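Local coordinates for putative uncharacterized protein (Chaetomium thermophilum, PDB 5T8V) that probably loads cohesin onto chromatin, this chain being the HEAT-repeat C-terminal fragment of an Scc2/Nipped-B family cohesin loader, at residues S1043-V1048 against D1115-A1120; E1077-E1082 against A1149-Q1154; M1012-V1017 against A1049-T1054. One frame throughout, in Å; residues are numbered along the deposited sequence.

Contact 1 of 3, residues S1043-V1048 against D1115-A1120; sequences SPRNYV and DDVASA
V1117, near the start of helix 1115-1133, fits against the turn made by P1044, Y1047 and V1048, and it is the residue on which the contact converges: 99 Å² of its surface is covered, out of 224 Å² buried by both sides together. The closely packed part lies around its CG1, where several groups gather and where V1117, P1044 and Y1047 are all buried. With CG1 anti to the backbone N (chi1 168°), this methyl points into the turn, where V1117 CG1 is 3.4 Å from P1044 O and 3.8 Å from V1048 CG1. P1044 CB, at 4.2 Å from V1117 CG1, and the CB of Y1047 add further apolar contacts from the buried side. P1044 O accepts the backbone N-H of Y1047, a bond that curls residues 1044-1047 into a helix-like turn.

The solvent side is looser, for R1045, D1116 and A1120 are exposed and a single group meets the other methyl. That group is the end of R1045, whose CB points away from helix 1115-1133 but whose chain bends at chi2 and chi3 and returns, bringing NH1 to 3.4 Å from V1117 CG2. There the guanidinium stands oblique to the methyl. Its NH1 remains 4.5 Å from D1116 OD1, too far for a salt bridge, so any attraction is probably diffuse. Further along the helix, A1120 CB reaches V1048 CG1 at 3.8 Å.

The turn joins helices 1026-1042 and 1050-1062 within the all-helical HEAT-repeat solenoid. Its buried flank is closed by helix 1065-1086: F1078 packs on both P1044 and A1118, and the hydroxyls of Y1047 and S1074 are hydrogen-bonded. On another flank, N1046 rests on helix 1009-1016.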
ATOM      1  N   SER A1043      55.117   1.633  23.161  1.00 47.51           N
ATOM      2  CA  SER A1043      56.428   2.282  23.151  1.00 49.45           C
ATOM      3  C   SER A1043      56.948   2.248  21.720  1.00 48.51           C
ATOM      4  O   SER A1043      57.889   1.511  21.400  1.00 47.60           O
ATOM      5  CB  SER A1043      57.398   1.596  24.114  1.00 50.34           C
ATOM      6  OG  SER A1043      56.964   1.735  25.457  1.00 50.79           O
ATOM      7  N   PRO A1044      56.351   3.042  20.828  1.00 47.20           N
ATOM      8  CA  PRO A1044      56.640   2.885  19.393  1.00 47.77           C
ATOM      9  C   PRO A1044      58.105   3.036  19.026  1.00 49.43           C
ATOM     10  O   PRO A1044      58.516   2.514  17.982  1.00 48.75           O
ATOM     11  CB  PRO A1044      55.787   3.984  18.743  1.00 47.91           C
ATOM     12  CG  PRO A1044      54.703   4.260  19.729  1.00 47.20           C
ATOM     13  CD  PRO A1044      55.326   4.071  21.074  1.00 47.39           C
ATOM     14  N   ARG A1045      58.911   3.730  19.832  1.00 60.32           N
ATOM     15  CA  ARG A1045      60.313   3.913  19.474  1.00 62.83           C
ATOM     16  C   ARG A1045      61.059   2.589  19.375  1.00 61.32           C
ATOM     17  O   ARG A1045      62.104   2.528  18.717  1.00 62.40           O
ATOM     18  CB  ARG A1045      61.002   4.832  20.481  1.00 66.71           C
ATOM     19  CG  ARG A1045      60.585   6.293  20.352  1.00 70.48           C
ATOM     20  CD  ARG A1045      61.768   7.240  20.486  1.00 74.99           C
ATOM     21  NE  ARG A1045      62.802   6.976  19.486  1.00 78.57           N
ATOM     22  CZ  ARG A1045      62.763   7.398  18.225  1.00 78.92           C
ATOM     23  NH1 ARG A1045      61.734   8.109  17.783  1.00 78.31           N
ATOM     24  NH2 ARG A1045      63.757   7.104  17.398  1.00 79.30           N
ATOM     25  N   ASN A1046      60.550   1.528  20.003  1.00 46.84           N
ATOM     26  CA  ASN A1046      61.175   0.219  19.868  1.00 45.69           C
ATOM     27  C   ASN A1046      60.963  -0.379  18.483  1.00 44.13           C
ATOM     28  O   ASN A1046      61.759  -1.224  18.063  1.00 44.19           O
ATOM     29  CB  ASN A1046      60.635  -0.738  20.932  1.00 44.90           C
ATOM     30  CG  ASN A1046      61.230  -0.477  22.303  1.00 46.82           C
ATOM     31  OD1 ASN A1046      60.517  -0.140  23.248  1.00 47.15           O
ATOM     32  ND2 ASN A1046      62.544  -0.636  22.418  1.00 48.14           N
ATOM     33  N   TYR A1047      59.916   0.043  17.769  1.00 47.02           N
ATOM     34  CA  TYR A1047      59.659  -0.482  16.431  1.00 46.60           C
ATOM     35  C   TYR A1047      60.869  -0.325  15.520  1.00 48.75           C
ATOM     36  O   TYR A1047      61.219  -1.247  14.774  1.00 48.48           O
ATOM     37  CB  TYR A1047      58.455   0.227  15.808  1.00 45.31           C
ATOM     38  CG  TYR A1047      57.099  -0.331  16.180  1.00 43.28           C
ATOM     39  CD1 TYR A1047      56.732  -1.622  15.821  1.00 41.63           C
ATOM     40  CD2 TYR A1047      56.171   0.446  16.860  1.00 43.23           C
ATOM     41  CE1 TYR A1047      55.489  -2.130  16.148  1.00 40.10           C
ATOM     42  CE2 TYR A1047      54.925  -0.052  17.191  1.00 41.90           C
ATOM     43  CZ  TYR A1047      54.589  -1.339  16.832  1.00 40.41           C
ATOM     44  OH  TYR A1047      53.348  -1.834  17.160  1.00 39.28           O
ATOM     45  N   VAL A1048      61.518   0.840  15.559  1.00 45.31           N
ATOM     46  CA  VAL A1048      62.570   1.175  14.600  1.00 47.00           C
ATOM     47  C   VAL A1048      63.933   0.739  15.120  1.00 48.41           C
ATOM     48  O   VAL A1048      64.963   1.311  14.742  1.00 50.53           O
ATOM     49  CB  VAL A1048      62.572   2.682  14.280  1.00 48.67           C
ATOM     50  CG1 VAL A1048      61.266   3.084  13.625  1.00 47.44           C
ATOM     51  CG2 VAL A1048      62.819   3.508  15.541  1.00 50.05           C
ATOM     52  N   ASP A1115      55.813  10.383  14.596  1.00 88.60           N
ATOM     53  CA  ASP A1115      55.538  10.496  13.166  1.00 88.77           C
ATOM     54  C   ASP A1115      56.611   9.787  12.347  1.00 87.03           C
ATOM     55  O   ASP A1115      56.313   8.903  11.534  1.00 85.30           O
ATOM     56  CB  ASP A1115      55.441  11.971  12.769  1.00 93.34           C
ATOM     57  CG  ASP A1115      54.378  12.719  13.551  1.00 96.35           C
ATOM     58  OD1 ASP A1115      53.350  12.102  13.902  1.00 96.02           O
ATOM     59  OD2 ASP A1115      54.570  13.926  13.814  1.00 98.67           O
ATOM     60  N   ASP A1116      57.877  10.161  12.554  1.00 89.24           N
ATOM     61  CA  ASP A1116      58.960   9.587  11.763  1.00 88.24           C
ATOM     62  C   ASP A1116      59.108   8.090  12.008  1.00 84.67           C
ATOM     63  O   ASP A1116      59.545   7.355  11.115  1.00 84.77           O
ATOM     64  CB  ASP A1116      60.270  10.315  12.069  1.00 90.73           C
ATOM     65  CG  ASP A1116      60.583  10.360  13.552  1.00 91.49           C
ATOM     66  OD1 ASP A1116      59.646  10.207  14.364  1.00 90.48           O
ATOM     67  OD2 ASP A1116      61.765  10.557  13.905  1.00 93.49           O
ATOM     68  N   VAL A1117      58.757   7.620  13.207  1.00 70.31           N
ATOM     69  CA  VAL A1117      58.729   6.183  13.476  1.00 68.46           C
ATOM     70  C   VAL A1117      57.683   5.511  12.593  1.00 66.86           C
ATOM     71  O   VAL A1117      57.976   4.576  11.830  1.00 67.04           O
ATOM     72  CB  VAL A1117      58.452   5.929  14.969  1.00 67.94           C
ATOM     73  CG1 VAL A1117      58.135   4.459  15.241  1.00 65.61           C
ATOM     74  CG2 VAL A1117      59.640   6.387  15.812  1.00 69.66           C
ATOM     75  N   ALA A1118      56.439   5.989  12.696  1.00 52.14           N
ATOM     76  CA  ALA A1118      55.348   5.451  11.893  1.00 50.20           C
ATOM     77  C   ALA A1118      55.718   5.403  10.418  1.00 49.70           C
ATOM     78  O   ALA A1118      55.462   4.403   9.739  1.00 48.74           O
ATOM     79  CB  ALA A1118      54.088   6.292  12.103  1.00 50.33           C
ATOM     80  N   SER A1119      56.328   6.472   9.904  1.00 56.99           N
ATOM     81  CA  SER A1119      56.704   6.487   8.494  1.00 57.18           C
ATOM     82  C   SER A1119      57.814   5.485   8.204  1.00 56.12           C
ATOM     83  O   SER A1119      57.762   4.768   7.199  1.00 56.75           O
ATOM     84  CB  SER A1119      57.133   7.892   8.079  1.00 59.93           C
ATOM     85  OG  SER A1119      57.506   7.906   6.712  1.00 61.50           O
ATOM     86  N   ALA A1120      58.831   5.429   9.064  1.00 50.57           N
ATOM     87  CA  ALA A1120      59.913   4.467   8.886  1.00 50.07           C
ATOM     88  C   ALA A1120      59.365   3.057   8.696  1.00 49.68           C
ATOM     89  O   ALA A1120      59.552   2.428   7.643  1.00 51.23           O
ATOM     90  CB  ALA A1120      60.858   4.524  10.089  1.00 49.38           C
TER

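Contact 2 of 3, residues E1077-E1082 against A1149-Q1154; sequences EFLFSE and ASINRQ
S1150 touches both L1079 and F1080. Its CB points toward segment 1077-1082, and its OG, anti to the backbone N (chi1 178°), lies 3.4 Å from L1079 CB, while S1150 CB comes to 3.9 Å from F1080 CE1, oblique to the phenyl ring. The hydroxyl also hydrogen-bonds with E1083, one turn beyond F1080. Next, I1151 supplies the apolar element: its CG1 is 3.7 Å from L1079 CD1, the two branched chains crossing at a slant.

The axes of segments 1077-1082 and 1149-1154 come within 9.6 Å of each other and run in similar directions, 30° apart. Between their parent helices, 1065-1086 and 1139-1154, helix 1115-1133 intervenes in sequence, an up-down-up order expected of the stacked helical hairpins of a HEAT-repeat solenoid, and the second of the two segments falls in the region named for the sister chromatid cohesion C-terminus.

R1153 lays its guanidinium over the CA of S1150 and presents an edge to the ring of F1080, with R1153 NH2 4.3 Å from F1080 CE1; a salt bridge to E1083 holds the same nitrogen. Q1154, at the end of the helix, extends beyond CG to bring its amide across L1079. Its NE2 donates to S1150 OG at 2.8 Å, with the hydroxyl only 12° out of the amide plane, a bond that probably restrains the amide's rotation. The same NE2 lies 2.9 Å from L1079 O, and Q1154 OE1 is 3.7 Å from E1082 CB, the carboxylate of E1082 being paired with R1085.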
ATOM      1  N   GLU A1077      47.095  -1.517  16.156  1.00 47.11           N
ATOM      2  CA  GLU A1077      46.905  -0.730  17.372  1.00 49.19           C
ATOM      3  C   GLU A1077      47.725   0.552  17.321  1.00 50.10           C
ATOM      4  O   GLU A1077      47.212   1.647  17.588  1.00 51.12           O
ATOM      5  CB  GLU A1077      47.278  -1.561  18.598  1.00 50.20           C
ATOM      6  CG  GLU A1077      46.409  -2.790  18.798  1.00 50.72           C
ATOM      7  CD  GLU A1077      44.940  -2.443  18.917  1.00 51.84           C
ATOM      8  OE1 GLU A1077      44.622  -1.449  19.603  1.00 52.77           O
ATOM      9  OE2 GLU A1077      44.108  -3.154  18.313  1.00 51.39           O
ATOM     10  N   PHE A1078      49.007   0.434  16.968  1.00 40.49           N
ATOM     11  CA  PHE A1078      49.874   1.604  16.902  1.00 41.94           C
ATOM     12  C   PHE A1078      49.292   2.674  15.985  1.00 42.91           C
ATOM     13  O   PHE A1078      49.125   3.831  16.387  1.00 43.83           O
ATOM     14  CB  PHE A1078      51.268   1.188  16.431  1.00 41.49           C
ATOM     15  CG  PHE A1078      52.156   2.341  16.060  1.00 41.99           C
ATOM     16  CD1 PHE A1078      52.337   3.403  16.929  1.00 42.41           C
ATOM     17  CD2 PHE A1078      52.823   2.354  14.847  1.00 42.12           C
ATOM     18  CE1 PHE A1078      53.156   4.464  16.589  1.00 43.74           C
ATOM     19  CE2 PHE A1078      53.646   3.410  14.501  1.00 42.91           C
ATOM     20  CZ  PHE A1078      53.813   4.465  15.373  1.00 43.76           C
ATOM     21  N   LEU A1079      48.968   2.301  14.745  1.00 39.50           N
ATOM     22  CA  LEU A1079      48.487   3.286  13.779  1.00 40.66           C
ATOM     23  C   LEU A1079      47.128   3.851  14.185  1.00 41.83           C
ATOM     24  O   LEU A1079      46.886   5.058  14.052  1.00 43.28           O
ATOM     25  CB  LEU A1079      48.421   2.652  12.392  1.00 39.77           C
ATOM     26  CG  LEU A1079      49.792   2.278  11.825  1.00 40.21           C
ATOM     27  CD1 LEU A1079      49.667   1.246  10.720  1.00 39.12           C
ATOM     28  CD2 LEU A1079      50.508   3.520  11.318  1.00 42.43           C
ATOM     29  N   PHE A1080      46.230   2.999  14.683  1.00 49.62           N
ATOM     30  CA  PHE A1080      44.919   3.475  15.111  1.00 51.75           C
ATOM     31  C   PHE A1080      45.047   4.517  16.216  1.00 55.97           C
ATOM     32  O   PHE A1080      44.448   5.597  16.140  1.00 58.33           O
ATOM     33  CB  PHE A1080      44.063   2.295  15.571  1.00 49.80           C
ATOM     34  CG  PHE A1080      43.307   1.630  14.457  1.00 48.34           C
ATOM     35  CD1 PHE A1080      43.923   1.364  13.245  1.00 47.53           C
ATOM     36  CD2 PHE A1080      41.981   1.266  14.624  1.00 47.90           C
ATOM     37  CE1 PHE A1080      43.230   0.754  12.218  1.00 46.53           C
ATOM     38  CE2 PHE A1080      41.283   0.653  13.602  1.00 47.10           C
ATOM     39  CZ  PHE A1080      41.908   0.397  12.397  1.00 46.44           C
ATOM     40  N   SER A1081      45.827   4.212  17.257  1.00 61.65           N
ATOM     41  CA  SER A1081      46.075   5.214  18.287  1.00 64.82           C
ATOM     42  C   SER A1081      46.749   6.448  17.699  1.00 69.55           C
ATOM     43  O   SER A1081      46.519   7.568  18.172  1.00 72.12           O
ATOM     44  CB  SER A1081      46.927   4.622  19.411  1.00 63.73           C
ATOM     45  OG  SER A1081      48.210   4.250  18.943  1.00 63.49           O
ATOM     46  N   GLU A1082      47.573   6.267  16.663  1.00 66.01           N
ATOM     47  CA  GLU A1082      48.154   7.407  15.965  1.00 69.96           C
ATOM     48  C   GLU A1082      47.104   8.215  15.217  1.00 74.60           C
ATOM     49  O   GLU A1082      47.382   9.352  14.823  1.00 77.04           O
ATOM     50  CB  GLU A1082      49.237   6.934  14.994  1.00 68.19           C
ATOM     51  CG  GLU A1082      50.556   6.591  15.661  1.00 67.29           C
ATOM     52  CD  GLU A1082      51.363   7.822  16.023  1.00 68.21           C
ATOM     53  OE1 GLU A1082      51.556   8.685  15.141  1.00 68.87           O
ATOM     54  OE2 GLU A1082      51.799   7.932  17.190  1.00 67.88           O
ATOM     55  N   ALA A1149      44.376   0.859   5.252  1.00 38.14           N
ATOM     56  CA  ALA A1149      43.400   1.940   5.290  1.00 39.13           C
ATOM     57  C   ALA A1149      43.840   3.028   6.255  1.00 40.21           C
ATOM     58  O   ALA A1149      43.733   4.219   5.949  1.00 41.60           O
ATOM     59  CB  ALA A1149      42.025   1.396   5.677  1.00 39.09           C
ATOM     60  N   SER A1150      44.352   2.638   7.424  1.00 44.43           N
ATOM     61  CA  SER A1150      44.882   3.618   8.364  1.00 45.69           C
ATOM     62  C   SER A1150      46.099   4.325   7.782  1.00 46.91           C
ATOM     63  O   SER A1150      46.178   5.561   7.784  1.00 48.74           O
ATOM     64  CB  SER A1150      45.235   2.931   9.685  1.00 45.08           C
ATOM     65  OG  SER A1150      45.790   3.849  10.608  1.00 46.24           O
ATOM     66  N   ILE A1151      47.061   3.549   7.270  1.00 40.57           N
ATOM     67  CA  ILE A1151      48.256   4.129   6.661  1.00 42.79           C
ATOM     68  C   ILE A1151      47.874   5.203   5.653  1.00 45.09           C
ATOM     69  O   ILE A1151      48.534   6.245   5.549  1.00 47.05           O
ATOM     70  CB  ILE A1151      49.110   3.021   6.010  1.00 41.61           C
ATOM     71  CG1 ILE A1151      49.737   2.137   7.094  1.00 39.95           C
ATOM     72  CG2 ILE A1151      50.193   3.623   5.102  1.00 43.17           C
ATOM     73  CD1 ILE A1151      50.459   0.915   6.562  1.00 39.05           C
ATOM     74  N   ASN A1152      46.801   4.972   4.897  1.00 53.42           N
ATOM     75  CA  ASN A1152      46.408   5.904   3.847  1.00 55.25           C
ATOM     76  C   ASN A1152      45.636   7.092   4.410  1.00 55.51           C
ATOM     77  O   ASN A1152      45.849   8.232   3.980  1.00 55.98           O
ATOM     78  CB  ASN A1152      45.577   5.172   2.791  1.00 55.36           C
ATOM     79  CG  ASN A1152      45.270   6.037   1.586  1.00 56.05           C
ATOM     80  OD1 ASN A1152      46.137   6.283   0.748  1.00 56.63           O
ATOM     81  ND2 ASN A1152      44.027   6.497   1.488  1.00 55.42           N
ATOM     82  N   ARG A1153      44.741   6.847   5.370  1.00 50.03           N
ATOM     83  CA  ARG A1153      43.995   7.941   5.984  1.00 51.44           C
ATOM     84  C   ARG A1153      44.922   8.929   6.676  1.00 53.01           C
ATOM     85  O   ARG A1153      44.627  10.129   6.718  1.00 53.40           O
ATOM     86  CB  ARG A1153      42.975   7.394   6.985  1.00 51.00           C
ATOM     87  CG  ARG A1153      41.800   6.663   6.350  1.00 50.64           C
ATOM     88  CD  ARG A1153      40.679   6.422   7.350  1.00 51.14           C
ATOM     89  NE  ARG A1153      41.161   5.879   8.620  1.00 51.59           N
ATOM     90  CZ  ARG A1153      41.373   4.588   8.863  1.00 50.92           C
ATOM     91  NH1 ARG A1153      41.159   3.680   7.920  1.00 50.01           N
ATOM     92  NH2 ARG A1153      41.807   4.201  10.056  1.00 51.07           N
ATOM     93  N   GLN A1154      46.040   8.451   7.225  1.00 57.00           N
ATOM     94  CA  GLN A1154      46.970   9.351   7.896  1.00 59.17           C
ATOM     95  C   GLN A1154      47.862  10.094   6.909  1.00 61.56           C
ATOM     96  O   GLN A1154      48.282  11.221   7.191  1.00 63.71           O
ATOM     97  CB  GLN A1154      47.832   8.570   8.884  1.00 58.75           C
ATOM     98  CG  GLN A1154      47.057   7.911  10.002  1.00 57.93           C
ATOM     99  CD  GLN A1154      47.955   7.162  10.962  1.00 58.18           C
ATOM    100  OE1 GLN A1154      49.011   7.657  11.358  1.00 58.99           O
ATOM    101  NE2 GLN A1154      47.545   5.957  11.336  1.00 56.97           N
TER

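Contact 3 of 3, residues M1012-V1017 against A1049-T1054; sequences MVDIVV and AANVYT
The amide of N1051 meets two residues of the opposing segment, with D1014 at its nitrogen and V1017 above its plane. CG of N1051 is anti to the backbone N (chi1 -158°), which brings the amide to D1014 and V1017. There N1051 ND2 donates to D1014 OD1 at 3.1 Å, a weak bond with an N-H...O angle of 145°. Carboxylate and amide are almost perpendicular, their planes 81° apart, so the two flat groups meet through these atoms and do not stack.

V1017 approaches differently. Its CG1 lies above the amide plane, offset toward the oxygen and nitrogen, and is 3.3 Å from N1051 OD1. The other methyl, V1017 CG2, reaches N1051 O at 3.4 Å. With an alanine in place of this asparagine, D1014 would probably lose its amide donor and V1017 CG1 the group it lies against. Nearby, V1013 and V1052 both pack on V1036 of helix 1026-1042, which thereby links helices 1009-1016 and 1050-1062 within the solenoid.

The chemistry is therefore mixed: the weak bond joins two partly exposed residues and probably contributes modestly, while the same amide meets a buried valine by van der Waals contact, which implies that N1051 serves this contact in both a polar and an apolar way.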
ATOM      1  N   MET A1012      62.709  -5.318  27.969  1.00 54.57           N
ATOM      2  CA  MET A1012      61.758  -6.379  27.659  1.00 52.36           C
ATOM      3  C   MET A1012      61.931  -6.861  26.223  1.00 51.35           C
ATOM      4  O   MET A1012      62.073  -8.065  25.968  1.00 50.90           O
ATOM      5  CB  MET A1012      60.332  -5.876  27.903  1.00 50.97           C
ATOM      6  CG  MET A1012      60.098  -5.396  29.333  1.00 51.96           C
ATOM      7  SD  MET A1012      58.407  -4.875  29.688  1.00 51.30           S
ATOM      8  CE  MET A1012      58.326  -3.316  28.818  1.00 51.13           C
ATOM      9  N   VAL A1013      61.942  -5.927  25.269  1.00 42.88           N
ATOM     10  CA  VAL A1013      62.119  -6.300  23.867  1.00 42.21           C
ATOM     11  C   VAL A1013      63.410  -7.088  23.687  1.00 43.15           C
ATOM     12  O   VAL A1013      63.430  -8.152  23.055  1.00 42.42           O
ATOM     13  CB  VAL A1013      62.094  -5.046  22.974  1.00 43.31           C
ATOM     14  CG1 VAL A1013      62.427  -5.404  21.525  1.00 44.10           C
ATOM     15  CG2 VAL A1013      60.731  -4.368  23.050  1.00 42.43           C
ATOM     16  N   ASP A1014      64.510  -6.578  24.246  1.00 54.01           N
ATOM     17  CA  ASP A1014      65.809  -7.219  24.072  1.00 54.84           C
ATOM     18  C   ASP A1014      65.837  -8.620  24.667  1.00 54.77           C
ATOM     19  O   ASP A1014      66.561  -9.490  24.168  1.00 55.32           O
ATOM     20  CB  ASP A1014      66.907  -6.362  24.702  1.00 56.98           C
ATOM     21  CG  ASP A1014      67.235  -5.133  23.875  1.00 58.01           C
ATOM     22  OD1 ASP A1014      66.381  -4.715  23.065  1.00 57.67           O
ATOM     23  OD2 ASP A1014      68.347  -4.585  24.038  1.00 59.08           O
ATOM     24  N   ILE A1015      65.070  -8.861  25.731  1.00 44.94           N
ATOM     25  CA  ILE A1015      65.068 -10.188  26.334  1.00 44.60           C
ATOM     26  C   ILE A1015      64.159 -11.147  25.567  1.00 42.88           C
ATOM     27  O   ILE A1015      64.434 -12.352  25.516  1.00 42.89           O
ATOM     28  CB  ILE A1015      64.664 -10.099  27.817  1.00 44.85           C
ATOM     29  CG1 ILE A1015      65.731  -9.328  28.603  1.00 46.97           C
ATOM     30  CG2 ILE A1015      64.479 -11.499  28.419  1.00 44.42           C
ATOM     31  CD1 ILE A1015      65.362  -9.038  30.044  1.00 47.57           C
ATOM     32  N   VAL A1016      63.085 -10.651  24.954  1.00 50.63           N
ATOM     33  CA  VAL A1016      62.083 -11.547  24.377  1.00 50.17           C
ATOM     34  C   VAL A1016      62.342 -11.824  22.899  1.00 51.60           C
ATOM     35  O   VAL A1016      62.143 -12.948  22.432  1.00 52.67           O
ATOM     36  CB  VAL A1016      60.671 -10.968  24.596  1.00 47.15           C
ATOM     37  CG1 VAL A1016      59.615 -11.887  23.986  1.00 46.06           C
ATOM     38  CG2 VAL A1016      60.404 -10.774  26.079  1.00 45.98           C
ATOM     39  N   VAL A1017      62.788 -10.829  22.137  1.00 47.66           N
ATOM     40  CA  VAL A1017      62.815 -10.945  20.677  1.00 48.56           C
ATOM     41  C   VAL A1017      63.768 -12.039  20.197  1.00 50.01           C
ATOM     42  O   VAL A1017      63.552 -12.573  19.099  1.00 49.92           O
ATOM     43  CB  VAL A1017      63.159  -9.596  20.020  1.00 49.73           C
ATOM     44  CG1 VAL A1017      64.584  -9.167  20.325  1.00 52.07           C
ATOM     45  CG2 VAL A1017      62.931  -9.662  18.511  1.00 50.36           C
ATOM     46  N   ALA A1049      63.956  -0.273  15.982  1.00 47.43           N
ATOM     47  CA  ALA A1049      65.205  -0.841  16.466  1.00 48.69           C
ATOM     48  C   ALA A1049      65.596  -2.033  15.605  1.00 48.22           C
ATOM     49  O   ALA A1049      64.756  -2.871  15.263  1.00 46.35           O
ATOM     50  CB  ALA A1049      65.074  -1.269  17.928  1.00 48.18           C
ATOM     51  N   ALA A1050      66.882  -2.103  15.251  1.00 75.39           N
ATOM     52  CA  ALA A1050      67.378  -3.235  14.475  1.00 77.94           C
ATOM     53  C   ALA A1050      67.014  -4.562  15.125  1.00 76.47           C
ATOM     54  O   ALA A1050      66.910  -5.584  14.440  1.00 75.68           O
ATOM     55  CB  ALA A1050      68.894  -3.129  14.307  1.00 80.32           C
ATOM     56  N   ASN A1051      66.805  -4.561  16.441  1.00 73.55           N
ATOM     57  CA  ASN A1051      66.546  -5.803  17.156  1.00 72.17           C
ATOM     58  C   ASN A1051      65.188  -6.397  16.799  1.00 70.19           C
ATOM     59  O   ASN A1051      65.025  -7.622  16.834  1.00 70.13           O
ATOM     60  CB  ASN A1051      66.638  -5.549  18.661  1.00 71.64           C
ATOM     61  CG  ASN A1051      66.915  -6.811  19.449  1.00 72.02           C
ATOM     62  OD1 ASN A1051      67.254  -7.852  18.885  1.00 72.87           O
ATOM     63  ND2 ASN A1051      66.781  -6.723  20.766  1.00 71.63           N
ATOM     64  N   VAL A1052      64.210  -5.564  16.449  1.00 74.68           N
ATOM     65  CA  VAL A1052      62.830  -6.013  16.275  1.00 71.93           C
ATOM     66  C   VAL A1052      62.451  -6.135  14.802  1.00 71.91           C
ATOM     67  O   VAL A1052      61.876  -7.142  14.387  1.00 73.53           O
ATOM     68  CB  VAL A1052      61.860  -5.077  17.033  1.00 70.56           C
ATOM     69  CG1 VAL A1052      61.830  -3.683  16.426  1.00 70.64           C
ATOM     70  CG2 VAL A1052      60.464  -5.673  17.067  1.00 69.16           C
ATOM     71  N   TYR A1053      62.756  -5.122  13.985  1.00 56.06           N
ATOM     72  CA  TYR A1053      62.275  -5.166  12.610  1.00 55.00           C
ATOM     73  C   TYR A1053      62.993  -6.218  11.777  1.00 54.99           C
ATOM     74  O   TYR A1053      62.507  -6.557  10.692  1.00 54.24           O
ATOM     75  CB  TYR A1053      62.374  -3.786  11.941  1.00 55.67           C
ATOM     76  CG  TYR A1053      63.766  -3.245  11.682  1.00 57.74           C
ATOM     77  CD1 TYR A1053      64.593  -3.811  10.719  1.00 59.39           C
ATOM     78  CD2 TYR A1053      64.233  -2.130  12.367  1.00 58.35           C
ATOM     79  CE1 TYR A1053      65.857  -3.307  10.472  1.00 61.53           C
ATOM     80  CE2 TYR A1053      65.494  -1.614  12.124  1.00 60.26           C
ATOM     81  CZ  TYR A1053      66.302  -2.206  11.175  1.00 61.83           C
ATOM     82  OH  TYR A1053      67.558  -1.700  10.931  1.00 64.11           O
ATOM     83  N   THR A1054      64.126  -6.742  12.249  1.00 66.02           N
ATOM     84  CA  THR A1054      64.682  -7.941  11.633  1.00 66.99           C
ATOM     85  C   THR A1054      63.776  -9.138  11.887  1.00 65.00           C
ATOM     86  O   THR A1054      63.610  -9.999  11.015  1.00 65.56           O
ATOM     87  CB  THR A1054      66.090  -8.213  12.165  1.00 68.60           C
ATOM     88  OG1 THR A1054      66.054  -8.343  13.593  1.00 68.16           O
ATOM     89  CG2 THR A1054      67.038  -7.084  11.780  1.00 70.17           C
TER

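All three contacts lie on one side of the chain's centre, in consecutive helices of the C-terminal region. Contact 3 is mainly buried, though its polar pair is partly exposed; contacts 1 and 2 are each part buried and part open. Contacts 1 and 3 use adjoining segments, the 1043-1048 turn and the start of helix 1050-1062, and they border each other around V1052 and Y1053. F1078 ties contact 1 to contact 2. Their chemistry differs: contact 1 is mainly apolar, with a guanidinium at its exposed edge, contact 2 combines helix-helix packing with amide and charged groups, and contact 3 turns on one asparagine.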